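Long-range contact in chemotaxis protein CheX (Vibrio vulnificus, PDB 6VPW), which probably acts in bacterial chemotaxis signalling, as a member of the CheX family of phosphatases that dephosphorylate the response regulator CheY: residues A[25-35]-A[135-145]. Sequence-based numbering, arbitrary orientation.
Sequences LELKPQKPRIK and SIIIMPFSSQW
Lys-28 and Ser-142 exchange two backbone hydrogen bonds, the first of six that pair 25-35 antiparallel with 135-145. The N-H...O angle is largest, 170°, for Gln-30 N to Pro-140 O, although this donor stands well above the carbonyl plane. The register shifts by one residue between Pro-29/Phe-141 and Arg-33/Ile-138, so the strand is broken there; a second bonded run then starts at Arg-33 and Ile-138 and ends with Lys-35 N on Ile-136 O. A water bridges the start of the break, donating to Gln-30 O (2.7 Å) and Pro-140 O (3.0 Å).

On the face turned to helix 8-23, Pro-29 CB lies 3.8 Å from Phe-141 CE2, and Met-16 of the helix touches both residues. Leu-27, from just before the strand, adds its CB 3.9 Å from Phe-141 CD2, the two side chains crossing at about a right angle.

The other face carries Arg-33. Its CG sits between the backbone N and carbonyl carbon (chi1 50°), and the extended chain beyond runs beside Ile-138, bringing Arg-33 NH1 within 3.6 Å of Pro-140 CG; a salt bridge to Glu-38 holds the guanidinium. Lys-35 rests CB on Ile-138 CG2 at 3.9 Å, while its fully extended chain carries NZ to a salt bridge with Glu-151 on the next strand. Beyond the paired strands, Leu-25 CD1 meets Trp-145 CE3 at 3.8 Å.

This is the antiparallel pairing of an outermost strand, broken by a short loop, with its neighbour: strand 28-34 borders strand 137-142 in the six-stranded sheet of the CheX domain, with helix 8-23 packed against one face.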
ATOM      1  N   LEU A  25      14.367 -20.001   5.452  1.00 40.28           N
ATOM      2  CA  LEU A  25      14.725 -19.686   4.045  1.00 40.51           C
ATOM      3  C   LEU A  25      15.711 -18.512   4.020  1.00 40.94           C
ATOM      4  O   LEU A  25      15.469 -17.489   4.706  1.00 40.21           O
ATOM      5  CB  LEU A  25      13.442 -19.398   3.260  1.00 40.39           C
ATOM      6  CG  LEU A  25      13.618 -19.235   1.752  1.00 41.41           C
ATOM      7  CD1 LEU A  25      12.393 -19.720   1.004  1.00 42.48           C
ATOM      8  CD2 LEU A  25      13.948 -17.797   1.389  1.00 40.86           C
ATOM      9  N   GLU A  26      16.770 -18.658   3.226  1.00 41.95           N
ATOM     10  CA  GLU A  26      17.853 -17.649   3.152  1.00 43.85           C
ATOM     11  C   GLU A  26      17.721 -16.819   1.874  1.00 42.44           C
ATOM     12  O   GLU A  26      17.812 -17.401   0.784  1.00 41.49           O
ATOM     13  CB  GLU A  26      19.196 -18.376   3.205  1.00 49.72           C
ATOM     14  CG  GLU A  26      20.388 -17.461   3.382  1.00 53.42           C
ATOM     15  CD  GLU A  26      21.687 -18.210   3.624  1.00 59.62           C
ATOM     16  OE1 GLU A  26      21.929 -19.212   2.923  1.00 65.30           O
ATOM     17  OE2 GLU A  26      22.429 -17.820   4.549  1.00 66.76           O
ATOM     18  N   LEU A  27      17.487 -15.512   2.017  1.00 39.53           N
ATOM     19  CA  LEU A  27      17.466 -14.601   0.845  1.00 40.61           C
ATOM     20  C   LEU A  27      18.881 -14.089   0.590  1.00 44.04           C
ATOM     21  O   LEU A  27      19.630 -13.875   1.569  1.00 42.30           O
ATOM     22  CB  LEU A  27      16.539 -13.415   1.095  1.00 41.26           C
ATOM     23  CG  LEU A  27      15.046 -13.706   1.042  1.00 42.43           C
ATOM     24  CD1 LEU A  27      14.269 -12.399   1.061  1.00 41.56           C
ATOM     25  CD2 LEU A  27      14.687 -14.519  -0.195  1.00 45.17           C
ATOM     26  N   LYS A  28      19.209 -13.915  -0.691  1.00 45.04           N
ATOM     27  CA  LYS A  28      20.504 -13.363  -1.135  1.00 48.01           C
ATOM     28  C   LYS A  28      20.292 -11.879  -1.396  1.00 45.68           C
ATOM     29  O   LYS A  28      19.641 -11.502  -2.365  1.00 45.36           O
ATOM     30  CB  LYS A  28      21.002 -14.107  -2.379  1.00 51.44           C
ATOM     31  CG  LYS A  28      22.090 -13.409  -3.185  1.00 58.83           C
ATOM     32  CD  LYS A  28      23.383 -13.180  -2.439  1.00 61.72           C
ATOM     33  CE  LYS A  28      24.400 -12.398  -3.249  1.00 66.85           C
ATOM     34  NZ  LYS A  28      24.751 -13.072  -4.525  1.00 71.71           N
ATOM     35  N   PRO A  29      20.798 -10.993  -0.517  1.00 45.56           N
ATOM     36  CA  PRO A  29      20.648  -9.558  -0.727  1.00 43.66           C
ATOM     37  C   PRO A  29      21.586  -9.021  -1.809  1.00 44.76           C
ATOM     38  O   PRO A  29      22.721  -9.421  -1.830  1.00 44.42           O
ATOM     39  CB  PRO A  29      21.041  -8.948   0.629  1.00 43.90           C
ATOM     40  CG  PRO A  29      21.985  -9.971   1.237  1.00 46.73           C
ATOM     41  CD  PRO A  29      21.486 -11.315   0.744  1.00 45.91           C
ATOM     42  N   GLN A  30      21.046  -8.206  -2.713  1.00 44.46           N
ATOM     43  CA  GLN A  30      21.869  -7.450  -3.685  1.00 46.62           C
ATOM     44  C   GLN A  30      22.124  -6.093  -3.021  1.00 45.18           C
ATOM     45  O   GLN A  30      21.451  -5.805  -2.022  1.00 44.56           O
ATOM     46  CB  GLN A  30      21.176  -7.324  -5.045  1.00 47.12           C
ATOM     47  CG  GLN A  30      21.190  -8.608  -5.865  1.00 51.56           C
ATOM     48  CD  GLN A  30      20.292  -9.686  -5.305  1.00 51.20           C
ATOM     49  OE1 GLN A  30      19.157  -9.431  -4.913  1.00 52.47           O
ATOM     50  NE2 GLN A  30      20.783 -10.914  -5.293  1.00 52.37           N
ATOM     51  N   LYS A  31      23.056  -5.297  -3.537  1.00 48.34           N
ATOM     52  CA  LYS A  31      23.362  -3.971  -2.934  1.00 48.36           C
ATOM     53  C   LYS A  31      22.157  -3.042  -3.071  1.00 45.26           C
ATOM     54  O   LYS A  31      21.636  -2.844  -4.174  1.00 44.09           O
ATOM     55  CB  LYS A  31      24.601  -3.365  -3.606  1.00 53.13           C
ATOM     56  CG  LYS A  31      24.962  -1.961  -3.141  1.00 55.32           C
ATOM     57  CD  LYS A  31      26.310  -1.469  -3.640  1.00 60.73           C
ATOM     58  CE  LYS A  31      27.472  -2.236  -3.046  1.00 63.52           C
ATOM     59  NZ  LYS A  31      28.774  -1.650  -3.439  1.00 69.37           N
ATOM     60  N   PRO A  32      21.641  -2.462  -1.960  1.00 43.12           N
ATOM     61  CA  PRO A  32      20.538  -1.507  -2.055  1.00 43.54           C
ATOM     62  C   PRO A  32      20.985  -0.297  -2.883  1.00 46.29           C
ATOM     63  O   PRO A  32      22.166  -0.059  -2.980  1.00 45.46           O
ATOM     64  CB  PRO A  32      20.232  -1.125  -0.602  1.00 41.78           C
ATOM     65  CG  PRO A  32      20.750  -2.313   0.186  1.00 42.15           C
ATOM     66  CD  PRO A  32      22.001  -2.747  -0.561  1.00 43.43           C
ATOM     67  N   ARG A  33      20.028   0.426  -3.459  1.00 49.17           N
ATOM     68  CA  ARG A  33      20.380   1.601  -4.291  1.00 51.50           C
ATOM     69  C   ARG A  33      19.153   2.512  -4.405  1.00 50.00           C
ATOM     70  O   ARG A  33      18.027   2.086  -4.003  1.00 42.82           O
ATOM     71  CB  ARG A  33      20.904   1.119  -5.651  1.00 58.02           C
ATOM     72  CG  ARG A  33      20.002   0.103  -6.344  1.00 61.03           C
ATOM     73  CD  ARG A  33      20.415  -0.271  -7.762  1.00 65.38           C
ATOM     74  NE  ARG A  33      19.353  -1.062  -8.385  1.00 64.73           N
ATOM     75  CZ  ARG A  33      19.258  -2.393  -8.362  1.00 62.51           C
ATOM     76  NH1 ARG A  33      20.180  -3.128  -7.763  1.00 62.40           N
ATOM     77  NH2 ARG A  33      18.233  -2.987  -8.948  1.00 61.24           N
ATOM     78  N   ILE A  34      19.377   3.746  -4.857  1.00 51.14           N
ATOM     79  CA  ILE A  34      18.250   4.687  -5.094  1.00 51.11           C
ATOM     80  C   ILE A  34      17.523   4.159  -6.322  1.00 52.22           C
ATOM     81  O   ILE A  34      18.195   3.927  -7.347  1.00 51.45           O
ATOM     82  CB  ILE A  34      18.732   6.139  -5.279  1.00 54.83           C
ATOM     83  CG1 ILE A  34      19.426   6.663  -4.016  1.00 54.34           C
ATOM     84  CG2 ILE A  34      17.569   7.032  -5.703  1.00 55.36           C
ATOM     85  CD1 ILE A  34      20.035   8.040  -4.166  1.00 58.47           C
ATOM     86  N   LYS A  35      16.216   3.918  -6.190  1.00 50.55           N
ATOM     87  CA  LYS A  35      15.432   3.414  -7.336  1.00 52.80           C
ATOM     88  C   LYS A  35      15.415   4.519  -8.389  1.00 56.67           C
ATOM     89  O   LYS A  35      15.376   5.703  -8.002  1.00 56.15           O
ATOM     90  CB  LYS A  35      14.023   3.011  -6.897  1.00 51.70           C
ATOM     91  CG  LYS A  35      13.143   2.419  -7.989  1.00 56.26           C
ATOM     92  CD  LYS A  35      11.827   1.922  -7.448  1.00 56.04           C
ATOM     93  CE  LYS A  35      10.878   1.395  -8.503  1.00 55.56           C
ATOM     94  NZ  LYS A  35       9.633   0.875  -7.879  1.00 50.90           N
ATOM     95  N   SER A 135      14.226  10.042  -0.356  1.00 50.76           N
ATOM     96  CA  SER A 135      14.807   9.166  -1.403  1.00 49.66           C
ATOM     97  C   SER A 135      14.121   7.795  -1.350  1.00 44.91           C
ATOM     98  O   SER A 135      13.938   7.266  -0.222  1.00 46.19           O
ATOM     99  CB  SER A 135      16.307   9.066  -1.214  1.00 53.78           C
ATOM    100  OG  SER A 135      16.907   8.270  -2.226  1.00 60.31           O
ATOM    101  N   ILE A 136      13.698   7.272  -2.508  1.00 40.04           N
ATOM    102  CA  ILE A 136      13.103   5.902  -2.540  1.00 39.31           C
ATOM    103  C   ILE A 136      14.256   4.905  -2.682  1.00 36.96           C
ATOM    104  O   ILE A 136      14.931   4.924  -3.735  1.00 38.86           O
ATOM    105  CB  ILE A 136      12.072   5.729  -3.669  1.00 41.28           C
ATOM    106  CG1 ILE A 136      10.947   6.767  -3.564  1.00 43.03           C
ATOM    107  CG2 ILE A 136      11.541   4.300  -3.662  1.00 40.84           C
ATOM    108  CD1 ILE A 136      10.066   6.838  -4.777  1.00 45.55           C
ATOM    109  N   ILE A 137      14.449   4.068  -1.664  1.00 35.33           N
ATOM    110  CA  ILE A 137      15.529   3.038  -1.660  1.00 34.60           C
ATOM    111  C   ILE A 137      14.907   1.690  -2.029  1.00 34.63           C
ATOM    112  O   ILE A 137      13.836   1.349  -1.460  1.00 31.75           O
ATOM    113  CB  ILE A 137      16.211   2.971  -0.280  1.00 36.84           C
ATOM    114  CG1 ILE A 137      16.730   4.336   0.191  1.00 38.01           C
ATOM    115  CG2 ILE A 137      17.312   1.918  -0.286  1.00 36.59           C
ATOM    116  CD1 ILE A 137      17.800   4.920  -0.686  1.00 41.50           C
ATOM    117  N   ILE A 138      15.510   0.986  -2.986  1.00 34.30           N
ATOM    118  CA  ILE A 138      15.045  -0.379  -3.353  1.00 35.70           C
ATOM    119  C   ILE A 138      16.136  -1.344  -2.890  1.00 34.89           C
ATOM    120  O   ILE A 138      17.313  -1.038  -3.105  1.00 34.46           O
ATOM    121  CB  ILE A 138      14.726  -0.532  -4.855  1.00 38.92           C
ATOM    122  CG1 ILE A 138      14.199  -1.938  -5.169  1.00 40.87           C
ATOM    123  CG2 ILE A 138      15.933  -0.185  -5.719  1.00 42.27           C
ATOM    124  CD1 ILE A 138      13.646  -2.093  -6.573  1.00 42.16           C
ATOM    125  N   MET A 139      15.739  -2.429  -2.229  1.00 32.84           N
ATOM    126  CA  MET A 139      16.692  -3.449  -1.730  1.00 33.72           C
ATOM    127  C   MET A 139      16.313  -4.764  -2.403  1.00 32.42           C
ATOM    128  O   MET A 139      15.345  -5.402  -1.992  1.00 29.87           O
ATOM    129  CB  MET A 139      16.592  -3.574  -0.205  1.00 36.34           C
ATOM    130  CG  MET A 139      16.474  -2.214   0.508  1.00 39.78           C
ATOM    131  SD  MET A 139      16.211  -2.349   2.299  1.00 46.15           S
ATOM    132  CE  MET A 139      15.535  -0.725   2.638  1.00 48.10           C
ATOM    133  N   PRO A 140      16.968  -5.148  -3.524  1.00 33.45           N
ATOM    134  CA  PRO A 140      16.650  -6.405  -4.196  1.00 34.86           C
ATOM    135  C   PRO A 140      17.161  -7.640  -3.440  1.00 33.41           C
ATOM    136  O   PRO A 140      18.178  -7.560  -2.755  1.00 35.56           O
ATOM    137  CB  PRO A 140      17.353  -6.332  -5.568  1.00 38.95           C
ATOM    138  CG  PRO A 140      17.929  -4.914  -5.662  1.00 39.73           C
ATOM    139  CD  PRO A 140      17.998  -4.381  -4.240  1.00 37.35           C
ATOM    140  N   PHE A 141      16.475  -8.765  -3.640  1.00 33.27           N
ATOM    141  CA  PHE A 141      16.857 -10.058  -3.023  1.00 32.66           C
ATOM    142  C   PHE A 141      16.624 -11.172  -4.039  1.00 34.49           C
ATOM    143  O   PHE A 141      15.736 -11.036  -4.920  1.00 33.17           O
ATOM    144  CB  PHE A 141      16.042 -10.360  -1.764  1.00 33.26           C
ATOM    145  CG  PHE A 141      16.225  -9.399  -0.617  1.00 32.52           C
ATOM    146  CD1 PHE A 141      15.430  -8.271  -0.507  1.00 32.35           C
ATOM    147  CD2 PHE A 141      17.164  -9.646   0.373  1.00 33.50           C
ATOM    148  CE1 PHE A 141      15.583  -7.398   0.559  1.00 31.93           C
ATOM    149  CE2 PHE A 141      17.309  -8.777   1.443  1.00 34.65           C
ATOM    150  CZ  PHE A 141      16.519  -7.655   1.535  1.00 31.66           C
ATOM    151  N   SER A 142      17.408 -12.245  -3.909  1.00 36.09           N
ATOM    152  CA  SER A 142      17.281 -13.387  -4.835  1.00 36.80           C
ATOM    153  C   SER A 142      17.295 -14.714  -4.065  1.00 38.00           C
ATOM    154  O   SER A 142      17.767 -14.757  -2.900  1.00 35.70           O
ATOM    155  CB  SER A 142      18.379 -13.344  -5.853  1.00 39.46           C
ATOM    156  OG  SER A 142      19.630 -13.531  -5.226  1.00 39.10           O
ATOM    157  N   SER A 143      16.738 -15.739  -4.708  1.00 36.59           N
ATOM    158  CA  SER A 143      16.733 -17.133  -4.212  1.00 36.99           C
ATOM    159  C   SER A 143      16.455 -18.021  -5.427  1.00 36.83           C
ATOM    160  O   SER A 143      16.030 -17.478  -6.484  1.00 35.95           O
ATOM    161  CB  SER A 143      15.728 -17.334  -3.123  1.00 35.01           C
ATOM    162  OG  SER A 143      14.429 -17.430  -3.664  1.00 35.55           O
ATOM    163  N   GLN A 144      16.639 -19.324  -5.301  1.00 37.64           N
ATOM    164  CA  GLN A 144      16.412 -20.169  -6.499  1.00 39.67           C
ATOM    165  C   GLN A 144      14.910 -20.265  -6.765  1.00 39.33           C
ATOM    166  O   GLN A 144      14.546 -20.610  -7.894  1.00 39.20           O
ATOM    167  CB  GLN A 144      17.028 -21.556  -6.325  1.00 42.30           C
ATOM    168  CG  GLN A 144      16.497 -22.327  -5.132  1.00 42.06           C
ATOM    169  CD  GLN A 144      16.920 -23.767  -5.229  1.00 44.42           C
ATOM    170  OE1 GLN A 144      16.376 -24.540  -6.016  1.00 47.01           O
ATOM    171  NE2 GLN A 144      17.879 -24.142  -4.408  1.00 46.07           N
ATOM    172  N   TRP A 145      14.089 -19.899  -5.775  1.00 38.50           N
ATOM    173  CA  TRP A 145      12.615 -20.033  -5.897  1.00 39.57           C
ATOM    174  C   TRP A 145      12.007 -18.742  -6.445  1.00 38.97           C
ATOM    175  O   TRP A 145      10.812 -18.754  -6.789  1.00 40.54           O
ATOM    176  CB  TRP A 145      12.018 -20.432  -4.548  1.00 40.54           C
ATOM    177  CG  TRP A 145      12.659 -21.665  -4.000  1.00 42.30           C
ATOM    178  CD1 TRP A 145      12.460 -22.953  -4.402  1.00 46.03           C
ATOM    179  CD2 TRP A 145      13.657 -21.714  -2.970  1.00 43.60           C
ATOM    180  NE1 TRP A 145      13.261 -23.805  -3.686  1.00 47.18           N
ATOM    181  CE2 TRP A 145      14.002 -23.073  -2.793  1.00 45.99           C
ATOM    182  CE3 TRP A 145      14.272 -20.748  -2.168  1.00 41.63           C
ATOM    183  CZ2 TRP A 145      14.944 -23.479  -1.848  1.00 46.98           C
ATOM    184  CZ3 TRP A 145      15.212 -21.151  -1.247  1.00 42.07           C
ATOM    185  CH2 TRP A 145      15.533 -22.496  -1.084  1.00 44.30           C
TER
HETATM  186  O   HOH W   1      19.097  -5.569  -0.723  1.00 42.22           O